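Local coordinates for adenosine monophosphate-protein transferase vopS (Vibrio parahaemolyticus, PDB 3LET), which transfers AMP from ATP to a threonine of host Rho GTPases, blocking their signalling to effectors and so inhibiting actin assembly in infected cells, at residues A[51-54]-A[55-59]; A[36-39]-A[40-43]. All coordinates share one frame; numbering follows the deposited sequence.

Both contacts are local and lie in the N-terminal helical region of the chain, one after the other. Contact 2 (36-43) starts helix 39-45, and contact 1 (51-59) runs along helix 51-56 to the break before helix 58-75. Their centres are about 19 Å apart and their nearest atoms about 10 Å, so they do not touch. Helix 58-75 links them: it begins right after His57 of contact 1, and Pro39 and Leu43 of contact 2 pack on its side. By similarity, Ser51 of contact 1 belongs with Leu49 and Asp50 to an ATP-binding group; in contact 2, the side chain of Leu36 lies about 8 Å from that of Leu49.

Contact 1 (A[51-54]-A[55-59]); sequences SKMV and KSHAA
The carbonyl oxygen of Met53 takes a firm bond from the backbone of His57, whose N lies 2.9 Å from Met53 O in the last full turn of helix 51-56. The ring atom ND1 of His57 can add a weak bond, 3.4 Å to the same Met53 O, when it carries its hydrogen. Chi1 of -68° carries the ring back toward the preceding turn, and chi2 of 81° then turns its edge to this oxygen, which lies in the ring plane. Ser56 joins the group: its OG is 2.9 Å from ND1 of His57 in a hydrogen bond whose donor could be either residue. Lys52 O accepts from Ser56 N at 2.9 Å. It also lies 3.2 Å from Ser56 OG, one of the choices open to the single hydroxyl proton, beside ND1. Serine suits this place, being small enough to fold its hydroxyl back onto its own helix. The Met53 chain crosses the imidazole obliquely, CG near ND1, with SD 5.0 Å from the ring centroid and 42° off its normal. Lys55 N bonds to Ser51 O at 3.1 Å, and the methylenes of Lys55 run past that oxygen before the chain leads away. Asp50 accepts from Met53 N at the start of the helix, and the Val54 side chain packs on Val106 and Gln110 of helix 105-111. His57 leaves helical geometry and takes the N-cap position of helix 58-75. Its polar links to Ser56 and Met53 O probably steady the ring's rotation at this surface junction.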
ATOM      1  N   SER A  51     -14.405  -2.434  38.539  1.00 23.35           N
ATOM      2  CA  SER A  51     -13.274  -3.335  38.251  1.00 22.48           C
ATOM      3  C   SER A  51     -13.719  -4.761  37.929  1.00 29.10           C
ATOM      4  O   SER A  51     -13.078  -5.467  37.156  1.00 27.26           O
ATOM      5  CB  SER A  51     -12.328  -3.391  39.456  1.00 31.21           C
ATOM      6  OG  SER A  51     -11.765  -2.120  39.728  1.00 32.31           O
ATOM      7  N   LYS A  52     -14.810  -5.201  38.534  1.00 21.94           N
ATOM      8  CA  LYS A  52     -15.203  -6.594  38.369  1.00 19.14           C
ATOM      9  C   LYS A  52     -15.773  -6.772  36.973  1.00 28.35           C
ATOM     10  O   LYS A  52     -15.548  -7.774  36.302  1.00 25.30           O
ATOM     11  CB  LYS A  52     -16.235  -6.989  39.419  1.00 30.19           C
ATOM     12  CG  LYS A  52     -16.911  -8.326  39.156  1.00 44.29           C
ATOM     13  CD  LYS A  52     -17.751  -8.717  40.368  1.00 59.05           C
ATOM     14  CE  LYS A  52     -18.474 -10.034  40.190  1.00 63.34           C
ATOM     15  NZ  LYS A  52     -19.301 -10.329  41.399  1.00 59.56           N
ATOM     16  N   MET A  53     -16.514  -5.765  36.549  1.00 23.12           N
ATOM     17  CA  MET A  53     -17.122  -5.736  35.234  1.00 32.26           C
ATOM     18  C   MET A  53     -16.038  -5.765  34.166  1.00 25.67           C
ATOM     19  O   MET A  53     -16.110  -6.530  33.211  1.00 26.36           O
ATOM     20  CB  MET A  53     -17.971  -4.480  35.124  1.00 33.22           C
ATOM     21  CG  MET A  53     -18.951  -4.503  34.005  1.00 41.61           C
ATOM     22  SD  MET A  53     -18.079  -3.834  32.618  1.00 44.22           S
ATOM     23  CE  MET A  53     -19.444  -3.546  31.484  1.00 61.25           C
ATOM     24  N   VAL A  54     -15.009  -4.951  34.352  1.00 19.82           N
ATOM     25  CA  VAL A  54     -13.880  -4.927  33.426  1.00 19.28           C
ATOM     26  C   VAL A  54     -13.209  -6.295  33.312  1.00 25.61           C
ATOM     27  O   VAL A  54     -12.816  -6.703  32.226  1.00 26.53           O
ATOM     28  CB  VAL A  54     -12.855  -3.828  33.832  1.00 34.25           C
ATOM     29  CG1 VAL A  54     -11.552  -3.984  33.081  1.00 28.98           C
ATOM     30  CG2 VAL A  54     -13.464  -2.438  33.593  1.00 29.68           C
ATOM     31  N   LYS A  55     -13.066  -7.008  34.420  1.00 21.79           N
ATOM     32  CA  LYS A  55     -12.496  -8.356  34.347  1.00 19.88           C
ATOM     33  C   LYS A  55     -13.441  -9.366  33.695  1.00 20.07           C
ATOM     34  O   LYS A  55     -13.030 -10.167  32.858  1.00 26.71           O
ATOM     35  CB  LYS A  55     -12.131  -8.871  35.738  1.00 36.95           C
ATOM     36  CG  LYS A  55     -11.017  -8.111  36.413  1.00 72.41           C
ATOM     37  CD  LYS A  55     -11.162  -8.179  37.925  1.00 93.63           C
ATOM     38  CE  LYS A  55     -10.131  -7.312  38.637  1.00106.32           C
ATOM     39  NZ  LYS A  55      -8.757  -7.877  38.567  1.00112.93           N
ATOM     40  N   SER A  56     -14.712  -9.324  34.040  1.00 22.83           N
ATOM     41  CA  SER A  56     -15.617 -10.365  33.568  1.00 20.07           C
ATOM     42  C   SER A  56     -15.926 -10.177  32.091  1.00 27.37           C
ATOM     43  O   SER A  56     -16.282 -11.125  31.394  1.00 23.48           O
ATOM     44  CB  SER A  56     -16.905 -10.368  34.387  1.00 31.84           C
ATOM     45  OG  SER A  56     -17.570  -9.118  34.273  1.00 34.33           O
ATOM     46  N   HIS A  57     -15.777  -8.953  31.601  1.00 19.13           N
ATOM     47  CA  HIS A  57     -16.052  -8.688  30.187  1.00 20.94           C
ATOM     48  C   HIS A  57     -14.807  -8.279  29.388  1.00 23.04           C
ATOM     49  O   HIS A  57     -14.923  -7.614  28.352  1.00 20.62           O
ATOM     50  CB  HIS A  57     -17.108  -7.591  30.077  1.00 21.58           C
ATOM     51  CG  HIS A  57     -18.458  -8.011  30.556  1.00 35.92           C
ATOM     52  ND1 HIS A  57     -18.801  -8.028  31.890  1.00 36.69           N
ATOM     53  CD2 HIS A  57     -19.551  -8.438  29.880  1.00 42.06           C
ATOM     54  CE1 HIS A  57     -20.051  -8.438  32.016  1.00 33.83           C
ATOM     55  NE2 HIS A  57     -20.528  -8.694  30.811  1.00 40.66           N
ATOM     56  N   ALA A  58     -13.629  -8.689  29.836  1.00 23.70           N
ATOM     57  CA  ALA A  58     -12.380  -8.169  29.250  1.00 25.70           C
ATOM     58  C   ALA A  58     -12.337  -8.327  27.733  1.00 30.15           C
ATOM     59  O   ALA A  58     -11.948  -7.394  27.036  1.00 25.12           O
ATOM     60  CB  ALA A  58     -11.166  -8.845  29.864  1.00 32.07           C
ATOM     61  N   ALA A  59     -12.737  -9.499  27.235  1.00 25.14           N
ATOM     62  CA  ALA A  59     -12.644  -9.801  25.803  1.00 37.50           C
ATOM     63  C   ALA A  59     -13.501  -8.853  24.976  1.00 28.55           C
ATOM     64  O   ALA A  59     -13.025  -8.220  24.029  1.00 26.10           O
ATOM     65  CB  ALA A  59     -13.042 -11.261  25.532  1.00 40.25           C
TER

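Contact 2 (A[36-39]-A[40-43]); sequences LKTP and SDVL
Thr38 and Asp41 exchange bonds across the first turn of helix 39-45. The backbone N of Asp41 points to OG1 of Thr38, 3.0 Å away and nearly straight at 162°. For this the hydroxyl stands between its own backbone N and carbonyl carbon (chi1 73°), where it can replace the carbonyl that a preceding turn would have supplied. In return the Asp41 carboxylate reaches back to the loop. Its OD2 takes the N-H of Lys37 at 3.1 Å through the anti lone pair, directed away from OD1, and accepts a weak, more bent bond from Thr38 N, 3.3 Å from OD2. One carboxylate oxygen thus holds two successive amides, which should fix the rotation of the acid; its negative charge would also suit the positive end of the helix dipole. Aspartate is short enough to make this reach, and the threonine hydroxyl, one bond from CB, is close enough to the backbone to meet Asp41 N.

Behind this polar exchange the regular helix takes over, with Val42 N bonded to Thr38 O at 3.1 Å and Leu43 N to Pro39 O at 3.0 Å. Proline fits the first helical position, where its lack of an N-H costs nothing. The end of Leu36 leans toward the first turn: CD2 lies 3.7 Å from Asp41 O, and CD1 meets CG2 of Val42 loosely at 4.4 Å.

Further out, Gln28 ties the Leu36 carbonyl to helix 23-30, and the Lys37 ammonium bonds to Ala34 O. Pro39 lies against helices 23-30 and 58-75, and Leu43 against the latter. Thr38 and Asp41 form a capping box whose return half is weak, the stronger carboxylate bond going to Lys37 N; it starts a short helix in the VopS N-terminal family region.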
ATOM      1  N   LEU A  36     -25.137   7.612  25.085  1.00 34.56           N
ATOM      2  CA  LEU A  36     -23.869   7.493  24.395  1.00 32.60           C
ATOM      3  C   LEU A  36     -24.173   7.719  22.920  1.00 32.35           C
ATOM      4  O   LEU A  36     -24.914   6.958  22.327  1.00 43.15           O
ATOM      5  CB  LEU A  36     -23.280   6.095  24.617  1.00 31.39           C
ATOM      6  CG  LEU A  36     -22.925   5.709  26.058  1.00 36.41           C
ATOM      7  CD1 LEU A  36     -22.345   4.290  26.101  1.00 29.67           C
ATOM      8  CD2 LEU A  36     -21.953   6.710  26.708  1.00 34.99           C
ATOM      9  N   LYS A  37     -23.614   8.768  22.332  1.00 32.88           N
ATOM     10  CA  LYS A  37     -23.990   9.160  20.973  1.00 35.28           C
ATOM     11  C   LYS A  37     -22.798   9.158  20.019  1.00 34.78           C
ATOM     12  O   LYS A  37     -22.958   9.127  18.792  1.00 28.64           O
ATOM     13  CB  LYS A  37     -24.627  10.550  20.991  1.00 52.61           C
ATOM     14  CG  LYS A  37     -25.838  10.663  21.902  1.00 68.95           C
ATOM     15  CD  LYS A  37     -26.892   9.620  21.564  1.00 83.03           C
ATOM     16  CE  LYS A  37     -28.128   9.778  22.434  1.00 95.25           C
ATOM     17  NZ  LYS A  37     -29.236   8.884  21.997  1.00102.49           N
ATOM     18  N   THR A  38     -21.594   9.202  20.570  1.00 25.31           N
ATOM     19  CA  THR A  38     -20.415   9.252  19.718  1.00 31.46           C
ATOM     20  C   THR A  38     -19.410   8.236  20.209  1.00 21.16           C
ATOM     21  O   THR A  38     -19.499   7.777  21.340  1.00 19.81           O
ATOM     22  CB  THR A  38     -19.763  10.647  19.749  1.00 29.95           C
ATOM     23  OG1 THR A  38     -19.100  10.833  20.998  1.00 30.36           O
ATOM     24  CG2 THR A  38     -20.805  11.753  19.576  1.00 41.02           C
ATOM     25  N   PRO A  39     -18.438   7.887  19.360  1.00 18.12           N
ATOM     26  CA  PRO A  39     -17.380   6.956  19.763  1.00 19.03           C
ATOM     27  C   PRO A  39     -16.531   7.551  20.888  1.00 23.51           C
ATOM     28  O   PRO A  39     -16.013   6.795  21.717  1.00 18.57           O
ATOM     29  CB  PRO A  39     -16.547   6.769  18.472  1.00 24.93           C
ATOM     30  CG  PRO A  39     -17.405   7.228  17.367  1.00 31.87           C
ATOM     31  CD  PRO A  39     -18.380   8.232  17.923  1.00 22.99           C
ATOM     32  N   SER A  40     -16.362   8.878  20.909  1.00 20.15           N
ATOM     33  CA  SER A  40     -15.687   9.503  22.056  1.00 22.82           C
ATOM     34  C   SER A  40     -16.465   9.258  23.344  1.00 19.16           C
ATOM     35  O   SER A  40     -15.870   8.959  24.378  1.00 26.19           O
ATOM     36  CB  SER A  40     -15.488  11.002  21.838  1.00 24.08           C
ATOM     37  OG  SER A  40     -14.624  11.208  20.723  1.00 28.58           O
ATOM     38  N   ASP A  41     -17.789   9.395  23.292  1.00 21.89           N
ATOM     39  CA  ASP A  41     -18.638   9.132  24.476  1.00 22.82           C
ATOM     40  C   ASP A  41     -18.439   7.702  24.973  1.00 21.47           C
ATOM     41  O   ASP A  41     -18.408   7.458  26.183  1.00 18.97           O
ATOM     42  CB  ASP A  41     -20.128   9.306  24.165  1.00 29.91           C
ATOM     43  CG  ASP A  41     -20.534  10.752  23.922  1.00 43.17           C
ATOM     44  OD1 ASP A  41     -19.751  11.682  24.229  1.00 38.18           O
ATOM     45  OD2 ASP A  41     -21.660  10.947  23.414  1.00 37.53           O
ATOM     46  N   VAL A  42     -18.357   6.750  24.037  1.00 22.65           N
ATOM     47  CA  VAL A  42     -18.116   5.350  24.395  1.00 21.65           C
ATOM     48  C   VAL A  42     -16.769   5.183  25.098  1.00 20.34           C
ATOM     49  O   VAL A  42     -16.693   4.564  26.167  1.00 18.10           O
ATOM     50  CB  VAL A  42     -18.200   4.427  23.165  1.00 20.65           C
ATOM     51  CG1 VAL A  42     -17.707   2.996  23.496  1.00 19.52           C
ATOM     52  CG2 VAL A  42     -19.632   4.407  22.638  1.00 24.79           C
ATOM     53  N   LEU A  43     -15.709   5.768  24.545  1.00 17.53           N
ATOM     54  CA  LEU A  43     -14.399   5.656  25.195  1.00 18.94           C
ATOM     55  C   LEU A  43     -14.408   6.317  26.561  1.00 20.83           C
ATOM     56  O   LEU A  43     -13.828   5.791  27.501  1.00 22.19           O
ATOM     57  CB  LEU A  43     -13.290   6.280  24.321  1.00 18.40           C
ATOM     58  CG  LEU A  43     -13.048   5.430  23.075  1.00 22.48           C
ATOM     59  CD1 LEU A  43     -12.268   6.256  22.040  1.00 28.04           C
ATOM     60  CD2 LEU A  43     -12.308   4.134  23.428  1.00 19.37           C
TER